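PDB 2QRY: thiamine-binding periplasmic protein from Escherichia coli, which binds thiamine, thiamine phosphate and thiamine diphosphate with high affinity as the periplasmic component of the ThiBPQ ABC transporter for thiamine import. Local coordinates for residues 24-33 with 73-84; 95-103 with 249-257. One frame throughout, in Å; residues are numbered along the deposited sequence.

Overall arrangement
Both contacts reach one mixed sheet, through its neighbouring strands 81-86 and 243-252, and their centres lie about 11 Å apart. Contact 1 is buried: parallel strands 24-29 and 81-86 share regular backbone bonds, with apolar packing on both faces, and the first runs on into the thiamin phosphate pocket. Contact 2 is only partly buried, where the loop after helix 90-96 meets the end of strand 243-252; one backbone bridge, two bridging waters and an arginine laid over an alanine make the contact. D80 and T253 link the two directly, D80 O lying 3.0 Å from T253 N, a probable hydrogen bond, while D80 OD1 is hydrogen-bonded to S256 OG.

Contact 1: 24-33 with 73-84; sequences VLTVYTYDSF and EGKNSKADVVLG. With TPS (thiamin phosphate), chain E.
L25 lays CD2 against CB of D80, and the D80 carboxylate receives T26 N on the anti lone pair of OD2 (2.7 Å); a water links the same oxygen to V24 O. T26 O accepts from both D80 N and V81 N, and T26 CB rests on K78 O. V27 stands beside V81, pointing the same way, with CG1 on L83 CB. Parallel pairing continues as Y28 N bonds V81 O and Y28 O takes L83 N (2.6 Å), within the parallel part of the mixed sheet of this periplasmic binding protein fold. The Y28 ring has A79 CB centred over one face, 3.3 Å from its centroid. With CG beside its own backbone N (chi1 -78°), the ring sends OH to the syn lone pair of E73 OE1 (2.8 Å), which S77 OG also grips; S77 OG in turn accepts A79 N in an ST turn. T29 OG1 donates to L83 O from above the carbonyl plane (2.9 Å). Y30 holds one ring face to C6 of thiamin phosphate and its edge to G84 CA, its OH bonded to E248 and N282. F33 receives L83 CD2 squarely over its ring, 3.4 Å from the centroid.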
loop_
_atom_site.group_PDB
_atom_site.type_symbol
_atom_site.label_atom_id
_atom_site.label_comp_id
_atom_site.label_asym_id
_atom_site.label_seq_id
_atom_site.Cartn_x
_atom_site.Cartn_y
_atom_site.Cartn_z
ATOM N N VAL A 24 26.912 4.714 0.937
ATOM C CA VAL A 24 25.616 4.412 0.332
ATOM C C VAL A 24 24.604 3.790 1.294
ATOM O O VAL A 24 24.955 2.996 2.167
ATOM C CB VAL A 24 25.779 3.449 -0.863
ATOM C CG1 VAL A 24 24.447 3.281 -1.584
ATOM C CG2 VAL A 24 26.838 3.969 -1.813
ATOM N N LEU A 25 23.341 4.165 1.127
ATOM C CA LEU A 25 22.265 3.623 1.946
ATOM C C LEU A 25 21.255 3.065 0.943
ATOM O O LEU A 25 20.531 3.810 0.277
ATOM C CB LEU A 25 21.648 4.730 2.811
ATOM C CG LEU A 25 20.842 4.375 4.072
ATOM C CD1 LEU A 25 19.400 4.105 3.732
ATOM C CD2 LEU A 25 21.475 3.188 4.763
ATOM N N THR A 26 21.235 1.743 0.820
ATOM C CA THR A 26 20.353 1.058 -0.118
ATOM C C THR A 26 18.964 0.818 0.453
ATOM O O THR A 26 18.811 0.156 1.475
ATOM C CB THR A 26 20.975 -0.289 -0.542
ATOM O OG1 THR A 26 22.223 -0.037 -1.196
ATOM C CG2 THR A 26 20.055 -1.041 -1.493
ATOM N N VAL A 27 17.952 1.354 -0.220
ATOM C CA VAL A 27 16.576 1.205 0.237
ATOM C C VAL A 27 15.652 0.497 -0.764
ATOM O O VAL A 27 15.281 1.077 -1.787
ATOM C CB VAL A 27 15.957 2.585 0.562
ATOM C CG1 VAL A 27 14.533 2.408 1.087
ATOM C CG2 VAL A 27 16.829 3.325 1.582
ATOM N N TYR A 28 15.282 -0.748 -0.461
ATOM C CA TYR A 28 14.370 -1.508 -1.313
ATOM C C TYR A 28 12.958 -0.924 -1.195
ATOM O O TYR A 28 12.493 -0.634 -0.095
ATOM C CB TYR A 28 14.311 -2.977 -0.885
ATOM C CG TYR A 28 15.477 -3.839 -1.309
ATOM C CD1 TYR A 28 16.548 -3.311 -2.032
ATOM C CD2 TYR A 28 15.499 -5.194 -0.997
ATOM C CE1 TYR A 28 17.610 -4.120 -2.433
ATOM C CE2 TYR A 28 16.548 -6.009 -1.392
ATOM C CZ TYR A 28 17.600 -5.469 -2.108
ATOM O OH TYR A 28 18.636 -6.284 -2.499
ATOM N N THR A 29 12.274 -0.769 -2.323
ATOM C CA THR A 29 10.914 -0.241 -2.309
ATOM C C THR A 29 10.181 -0.620 -3.603
ATOM O O THR A 29 10.769 -1.239 -4.487
ATOM C CB THR A 29 10.917 1.303 -2.130
ATOM O OG1 THR A 29 9.577 1.757 -1.904
ATOM C CG2 THR A 29 11.493 1.994 -3.370
ATOM N N TYR A 30 8.901 -0.263 -3.704
ATOM C CA TYR A 30 8.119 -0.574 -4.896
ATOM C C TYR A 30 8.247 0.529 -5.947
ATOM O O TYR A 30 8.712 1.633 -5.635
ATOM C CB TYR A 30 6.654 -0.833 -4.516
ATOM C CG TYR A 30 6.002 0.215 -3.637
ATOM C CD1 TYR A 30 5.470 1.384 -4.183
ATOM C CD2 TYR A 30 5.861 0.004 -2.262
ATOM C CE1 TYR A 30 4.796 2.319 -3.377
ATOM C CE2 TYR A 30 5.195 0.928 -1.448
ATOM C CZ TYR A 30 4.662 2.078 -2.013
ATOM O OH TYR A 30 3.963 2.963 -1.221
ATOM N N ASP A 31 7.836 0.244 -7.187
ATOM C CA ASP A 31 7.994 1.213 -8.272
ATOM C C ASP A 31 7.281 2.549 -8.199
ATOM O O ASP A 31 7.858 3.563 -8.593
ATOM C CB ASP A 31 7.711 0.576 -9.646
ATOM C CG ASP A 31 6.356 -0.094 -9.729
ATOM O OD1 ASP A 31 5.373 0.437 -9.170
ATOM O OD2 ASP A 31 6.274 -1.158 -10.379
ATOM N N SER A 32 6.045 2.581 -7.714
ATOM C CA SER A 32 5.338 3.850 -7.647
ATOM C C SER A 32 5.956 4.796 -6.608
ATOM O O SER A 32 5.728 6.001 -6.655
ATOM C CB SER A 32 3.853 3.626 -7.352
ATOM O OG SER A 32 3.665 3.040 -6.084
ATOM N N PHE A 33 6.752 4.263 -5.683
ATOM C CA PHE A 33 7.374 5.119 -4.677
ATOM C C PHE A 33 8.603 5.811 -5.264
ATOM O O PHE A 33 8.738 7.031 -5.169
ATOM C CB PHE A 33 7.793 4.316 -3.442
ATOM C CG PHE A 33 8.234 5.172 -2.284
ATOM C CD1 PHE A 33 7.306 5.667 -1.372
ATOM C CD2 PHE A 33 9.572 5.504 -2.117
ATOM C CE1 PHE A 33 7.708 6.477 -0.309
ATOM C CE2 PHE A 33 9.983 6.316 -1.054
ATOM C CZ PHE A 33 9.051 6.802 -0.148
ATOM N N GLU A 73 17.082 -13.480 -0.015
ATOM C CA GLU A 73 18.403 -12.870 -0.133
ATOM C C GLU A 73 19.141 -13.132 1.177
ATOM O O GLU A 73 20.364 -13.285 1.205
ATOM C CB GLU A 73 18.309 -11.355 -0.356
ATOM C CG GLU A 73 17.524 -10.921 -1.588
ATOM C CD GLU A 73 17.856 -9.499 -2.037
ATOM O OE1 GLU A 73 17.910 -8.590 -1.186
ATOM O OE2 GLU A 73 18.056 -9.283 -3.248
ATOM N N GLY A 74 18.382 -13.188 2.266
ATOM C CA GLY A 74 18.982 -13.428 3.567
ATOM C C GLY A 74 20.011 -12.364 3.901
ATOM O O GLY A 74 19.822 -11.191 3.580
ATOM N N LYS A 75 21.105 -12.757 4.542
ATOM C CA LYS A 75 22.113 -11.773 4.887
ATOM C C LYS A 75 22.980 -11.390 3.696
ATOM O O LYS A 75 23.848 -10.532 3.804
ATOM C CB LYS A 75 22.956 -12.246 6.076
ATOM C CG LYS A 75 23.111 -13.740 6.230
ATOM C CD LYS A 75 23.625 -14.068 7.632
ATOM C CE LYS A 75 22.620 -13.626 8.701
ATOM N NZ LYS A 75 23.122 -13.757 10.101
ATOM N N ASN A 76 22.724 -12.022 2.553
ATOM C CA ASN A 76 23.442 -11.708 1.317
ATOM C C ASN A 76 22.770 -10.493 0.687
ATOM O O ASN A 76 23.265 -9.931 -0.290
ATOM C CB ASN A 76 23.377 -12.872 0.322
ATOM C CG ASN A 76 24.353 -13.990 0.653
ATOM O OD1 ASN A 76 24.247 -15.096 0.121
ATOM N ND2 ASN A 76 25.313 -13.704 1.523
ATOM N N SER A 77 21.631 -10.100 1.247
ATOM C CA SER A 77 20.889 -8.953 0.736
ATOM C C SER A 77 21.745 -7.691 0.749
ATOM O O SER A 77 22.568 -7.497 1.644
ATOM C CB SER A 77 19.635 -8.717 1.574
ATOM O OG SER A 77 18.989 -7.520 1.181
ATOM N N LYS A 78 21.553 -6.830 -0.238
ATOM C CA LYS A 78 22.328 -5.606 -0.274
ATOM C C LYS A 78 21.530 -4.432 0.275
ATOM O O LYS A 78 22.009 -3.297 0.301
ATOM C CB LYS A 78 22.832 -5.325 -1.697
ATOM C CG LYS A 78 21.780 -5.306 -2.794
ATOM C CD LYS A 78 22.455 -5.340 -4.169
ATOM C CE LYS A 78 21.474 -5.102 -5.318
ATOM N NZ LYS A 78 21.054 -3.670 -5.445
ATOM N N ALA A 79 20.322 -4.720 0.748
ATOM C CA ALA A 79 19.457 -3.689 1.303
ATOM C C ALA A 79 19.785 -3.338 2.753
ATOM O O ALA A 79 20.133 -4.202 3.556
ATOM C CB ALA A 79 18.004 -4.118 1.201
ATOM N N ASP A 80 19.661 -2.055 3.066
ATOM C CA ASP A 80 19.890 -1.535 4.410
ATOM C C ASP A 80 18.509 -1.292 5.015
ATOM O O ASP A 80 18.297 -1.453 6.215
ATOM C CB ASP A 80 20.663 -0.215 4.347
ATOM C CG ASP A 80 22.065 -0.380 3.782
ATOM O OD1 ASP A 80 22.853 -1.151 4.373
ATOM O OD2 ASP A 80 22.381 0.264 2.759
ATOM N N VAL A 81 17.570 -0.906 4.160
ATOM C CA VAL A 81 16.201 -0.639 4.585
ATOM C C VAL A 81 15.200 -1.131 3.538
ATOM O O VAL A 81 15.447 -1.033 2.337
ATOM C CB VAL A 81 15.949 0.883 4.782
ATOM C CG1 VAL A 81 14.517 1.119 5.227
ATOM C CG2 VAL A 81 16.911 1.452 5.798
ATOM N N VAL A 82 14.078 -1.673 4.001
ATOM C CA VAL A 82 13.022 -2.114 3.100
ATOM C C VAL A 82 11.849 -1.173 3.335
ATOM O O VAL A 82 11.234 -1.211 4.399
ATOM C CB VAL A 82 12.556 -3.554 3.397
ATOM C CG1 VAL A 82 11.327 -3.875 2.555
ATOM C CG2 VAL A 82 13.679 -4.541 3.098
ATOM N N LEU A 83 11.554 -0.324 2.355
ATOM C CA LEU A 83 10.452 0.630 2.467
ATOM C C LEU A 83 9.267 0.200 1.591
ATOM O O LEU A 83 9.406 0.043 0.384
ATOM C CB LEU A 83 10.929 2.022 2.054
ATOM C CG LEU A 83 9.947 3.195 2.153
ATOM C CD1 LEU A 83 10.721 4.487 2.443
ATOM C CD2 LEU A 83 9.128 3.311 0.870
ATOM N N GLY A 84 8.104 0.002 2.196
ATOM C CA GLY A 84 6.966 -0.401 1.398
ATOM C C GLY A 84 6.233 -1.646 1.855
ATOM O O GLY A 84 5.409 -2.165 1.120
HETATM C CM2 TPS E . -3.035 7.792 -8.218
HETATM N N3 TPS E . -0.190 3.654 -3.977
HETATM C C2 TPS E . -0.293 3.186 -5.205
HETATM S S1 TPS E . 0.344 1.588 -5.104
HETATM C C5 TPS E . 0.735 1.593 -3.378
HETATM C C4 TPS E . 0.340 2.860 -3.004
HETATM C CM4 TPS E . 0.490 3.325 -1.559
HETATM C C6 TPS E . 1.333 0.430 -2.650
HETATM C C7 TPS E . 1.566 -0.544 -3.805
HETATM O O7 TPS E . 2.096 -1.803 -3.409
HETATM N N1A TPS E . -3.180 6.504 -6.126
HETATM C C2A TPS E . -2.400 7.089 -7.040
HETATM N N3A TPS E . -1.074 7.058 -6.930
HETATM C C4A TPS E . -0.468 6.438 -5.895
HETATM N N4A TPS E . 0.913 6.419 -5.809
HETATM C C5A TPS E . -1.270 5.800 -4.896
HETATM C C6A TPS E . -2.663 5.866 -5.065
HETATM C C7A TPS E . -0.672 5.060 -3.675
HETATM P P1 TPS E . 2.274 -2.668 -4.763
HETATM O O1 TPS E . 0.918 -2.728 -5.520
HETATM O O2 TPS E . 2.834 -4.116 -4.453
HETATM O O3 TPS E . 3.295 -1.944 -5.667
HETATM O O HOH W 1 24.725 0.416 1.585
#

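Contact 2: 95-103 with 249-257; sequences KTGLFAKSG and VAARTAASK
F99 and T253 form a lone backbone bridge with their CA atoms 4.2 Å apart, the touching parts, 97-101 and 251-254, running end to end at 116° to each other, and a hydrogen bond flanks it at each end: A254 N to L98 O (2.7 Å) and A100 N to R252 O (2.9 Å). Both are nearly straight at the hydrogen, but A254 N sits well above the L98 carbonyl plane, 39° out of it, while A100 N is tilted less from that of R252. Each carbonyl also meets a CA-H of the bridged pair, T253 CA at L98 O and F99 CA at R252 O. Two waters extend the seam: one donates to L98 O and accepts from A255 N, the other donates to A100 O and accepts from R252 N.

The F99 side chain leaves the backbone pointing away from 249-257, yet CD2 still touches A251 CB at 3.5 Å, with R252 O at the ring edge. The ring enters the apolar layer between the sheet and helix 63-73, meeting L70 and V82 and standing edge-to-face with F120. The loop after helix 90-96 meets the C-terminal end of strand 243-252 here, just where the chain enters a type I turn from T253 to S256.

A100 points toward 249-257 and sets CB over the centre of one face of the R252 guanidinium, 3.5 Å from CZ. R252 CG lies between its backbone N and carbonyl carbon (chi1 74°), with a slight bend at chi3, and its NE comes to 3.1 Å from K101 O, a carbonyl that accepts a hydrogen bond from Q263. A254 CB sits against the carbonyls of G97 and L98. T253 OG1 is hydrogen-bonded to A79 O.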
loop_
_atom_site.group_PDB
_atom_site.type_symbol
_atom_site.label_atom_id
_atom_site.label_comp_id
_atom_site.label_asym_id
_atom_site.label_seq_id
_atom_site.Cartn_x
_atom_site.Cartn_y
_atom_site.Cartn_z
ATOM N N LYS A 95 8.948 -12.434 12.199
ATOM C CA LYS A 95 9.257 -13.852 12.399
ATOM C C LYS A 95 10.462 -14.270 11.554
ATOM O O LYS A 95 11.112 -15.282 11.825
ATOM C CB LYS A 95 8.048 -14.709 12.044
ATOM N N THR A 96 10.761 -13.476 10.536
ATOM C CA THR A 96 11.874 -13.759 9.645
ATOM C C THR A 96 13.214 -13.497 10.339
ATOM O O THR A 96 14.191 -14.195 10.097
ATOM C CB THR A 96 11.762 -12.907 8.347
ATOM O OG1 THR A 96 12.199 -13.683 7.226
ATOM C CG2 THR A 96 12.619 -11.655 8.436
ATOM N N GLY A 97 13.254 -12.495 11.207
ATOM C CA GLY A 97 14.485 -12.182 11.911
ATOM C C GLY A 97 15.451 -11.329 11.107
ATOM O O GLY A 97 16.546 -11.029 11.573
ATOM N N LEU A 98 15.042 -10.927 9.905
ATOM C CA LEU A 98 15.880 -10.112 9.029
ATOM C C LEU A 98 15.925 -8.624 9.389
ATOM O O LEU A 98 16.775 -7.883 8.891
ATOM C CB LEU A 98 15.417 -10.268 7.574
ATOM C CG LEU A 98 16.071 -11.344 6.689
ATOM C CD1 LEU A 98 16.160 -12.662 7.415
ATOM C CD2 LEU A 98 15.263 -11.500 5.413
ATOM N N PHE A 99 15.023 -8.183 10.256
ATOM C CA PHE A 99 14.993 -6.774 10.635
ATOM C C PHE A 99 15.465 -6.485 12.047
ATOM O O PHE A 99 15.289 -7.295 12.949
ATOM C CB PHE A 99 13.586 -6.218 10.453
ATOM C CG PHE A 99 13.063 -6.364 9.059
ATOM C CD1 PHE A 99 12.317 -7.479 8.698
ATOM C CD2 PHE A 99 13.349 -5.403 8.092
ATOM C CE1 PHE A 99 11.860 -7.638 7.395
ATOM C CE2 PHE A 99 12.900 -5.552 6.789
ATOM C CZ PHE A 99 12.152 -6.673 6.439
ATOM N N ALA A 100 16.069 -5.317 12.231
ATOM C CA ALA A 100 16.555 -4.903 13.542
ATOM C C ALA A 100 15.643 -3.795 14.071
ATOM O O ALA A 100 14.779 -3.294 13.344
ATOM C CB ALA A 100 17.980 -4.399 13.432
ATOM N N LYS A 101 15.825 -3.420 15.335
ATOM C CA LYS A 101 15.011 -2.363 15.919
ATOM C C LYS A 101 15.352 -1.035 15.250
ATOM O O LYS A 101 16.508 -0.769 14.917
ATOM C CB LYS A 101 15.230 -2.303 17.434
ATOM C CG LYS A 101 14.627 -3.504 18.152
ATOM C CD LYS A 101 14.947 -3.521 19.636
ATOM C CE LYS A 101 14.376 -4.772 20.292
ATOM N NZ LYS A 101 14.689 -4.837 21.749
ATOM N N SER A 102 14.334 -0.211 15.042
ATOM C CA SER A 102 14.501 1.073 14.374
ATOM C C SER A 102 15.227 2.146 15.165
ATOM O O SER A 102 15.967 2.950 14.596
ATOM C CB SER A 102 13.134 1.621 13.974
ATOM O OG SER A 102 12.342 1.863 15.125
ATOM N N GLY A 103 15.008 2.173 16.473
ATOM C CA GLY A 103 15.633 3.204 17.276
ATOM C C GLY A 103 14.926 4.509 16.957
ATOM O O GLY A 103 15.524 5.588 16.976
ATOM N N VAL A 249 5.018 0.663 6.091
ATOM C CA VAL A 249 6.123 0.783 7.025
ATOM C C VAL A 249 7.481 0.534 6.397
ATOM O O VAL A 249 7.593 0.078 5.260
ATOM C CB VAL A 249 5.959 -0.223 8.183
ATOM C CG1 VAL A 249 4.613 -0.025 8.857
ATOM C CG2 VAL A 249 6.067 -1.637 7.653
ATOM N N ALA A 250 8.514 0.844 7.166
ATOM C CA ALA A 250 9.889 0.641 6.755
ATOM C C ALA A 250 10.655 0.117 7.975
ATOM O O ALA A 250 10.253 0.357 9.119
ATOM C CB ALA A 250 10.489 1.941 6.271
ATOM N N ALA A 251 11.738 -0.611 7.727
ATOM C CA ALA A 251 12.557 -1.148 8.802
ATOM C C ALA A 251 13.977 -1.374 8.298
ATOM O O ALA A 251 14.199 -1.570 7.097
ATOM C CB ALA A 251 11.970 -2.451 9.303
ATOM N N ARG A 252 14.940 -1.338 9.214
ATOM C CA ARG A 252 16.331 -1.547 8.848
ATOM C C ARG A 252 16.637 -3.033 8.997
ATOM O O ARG A 252 16.077 -3.706 9.862
ATOM C CB ARG A 252 17.250 -0.706 9.740
ATOM C CG ARG A 252 17.433 -1.202 11.172
ATOM C CD ARG A 252 18.201 -0.159 11.991
ATOM N NE ARG A 252 19.028 -0.729 13.058
ATOM C CZ ARG A 252 20.032 -1.585 12.858
ATOM N NH1 ARG A 252 20.342 -1.987 11.628
ATOM N NH2 ARG A 252 20.740 -2.031 13.888
ATOM N N THR A 253 17.520 -3.545 8.148
ATOM C CA THR A 253 17.868 -4.957 8.195
ATOM C C THR A 253 18.896 -5.241 9.274
ATOM O O THR A 253 19.705 -4.381 9.617
ATOM C CB THR A 253 18.420 -5.428 6.840
ATOM O OG1 THR A 253 19.562 -4.637 6.478
ATOM C CG2 THR A 253 17.342 -5.287 5.759
ATOM N N ALA A 254 18.853 -6.449 9.821
ATOM C CA ALA A 254 19.804 -6.836 10.854
ATOM C C ALA A 254 21.203 -6.954 10.248
ATOM O O ALA A 254 22.199 -6.646 10.902
ATOM C CB ALA A 254 19.390 -8.155 11.470
ATOM N N ALA A 255 21.269 -7.378 8.990
ATOM C CA ALA A 255 22.547 -7.544 8.297
ATOM C C ALA A 255 23.135 -6.247 7.727
ATOM O O ALA A 255 24.216 -6.255 7.130
ATOM C CB ALA A 255 22.395 -8.579 7.179
ATOM N N SER A 256 22.438 -5.133 7.906
ATOM C CA SER A 256 22.932 -3.866 7.384
ATOM C C SER A 256 24.321 -3.499 7.894
ATOM O O SER A 256 24.592 -3.581 9.092
ATOM C CB SER A 256 21.972 -2.733 7.734
ATOM O OG SER A 256 22.459 -1.511 7.205
ATOM N N LYS A 257 25.195 -3.085 6.981
ATOM C CA LYS A 257 26.544 -2.677 7.354
ATOM C C LYS A 257 26.611 -1.167 7.606
ATOM O O LYS A 257 27.686 -0.605 7.856
ATOM C CB LYS A 257 27.541 -3.101 6.268
ATOM C CG LYS A 257 27.847 -4.590 6.319
ATOM C CD LYS A 257 28.665 -5.089 5.144
ATOM C CE LYS A 257 29.065 -6.548 5.382
ATOM N NZ LYS A 257 29.800 -7.178 4.240
HETATM O O HOH W 2 19.208 -8.688 7.726
HETATM O O HOH W 3 13.962 -1.137 11.922
#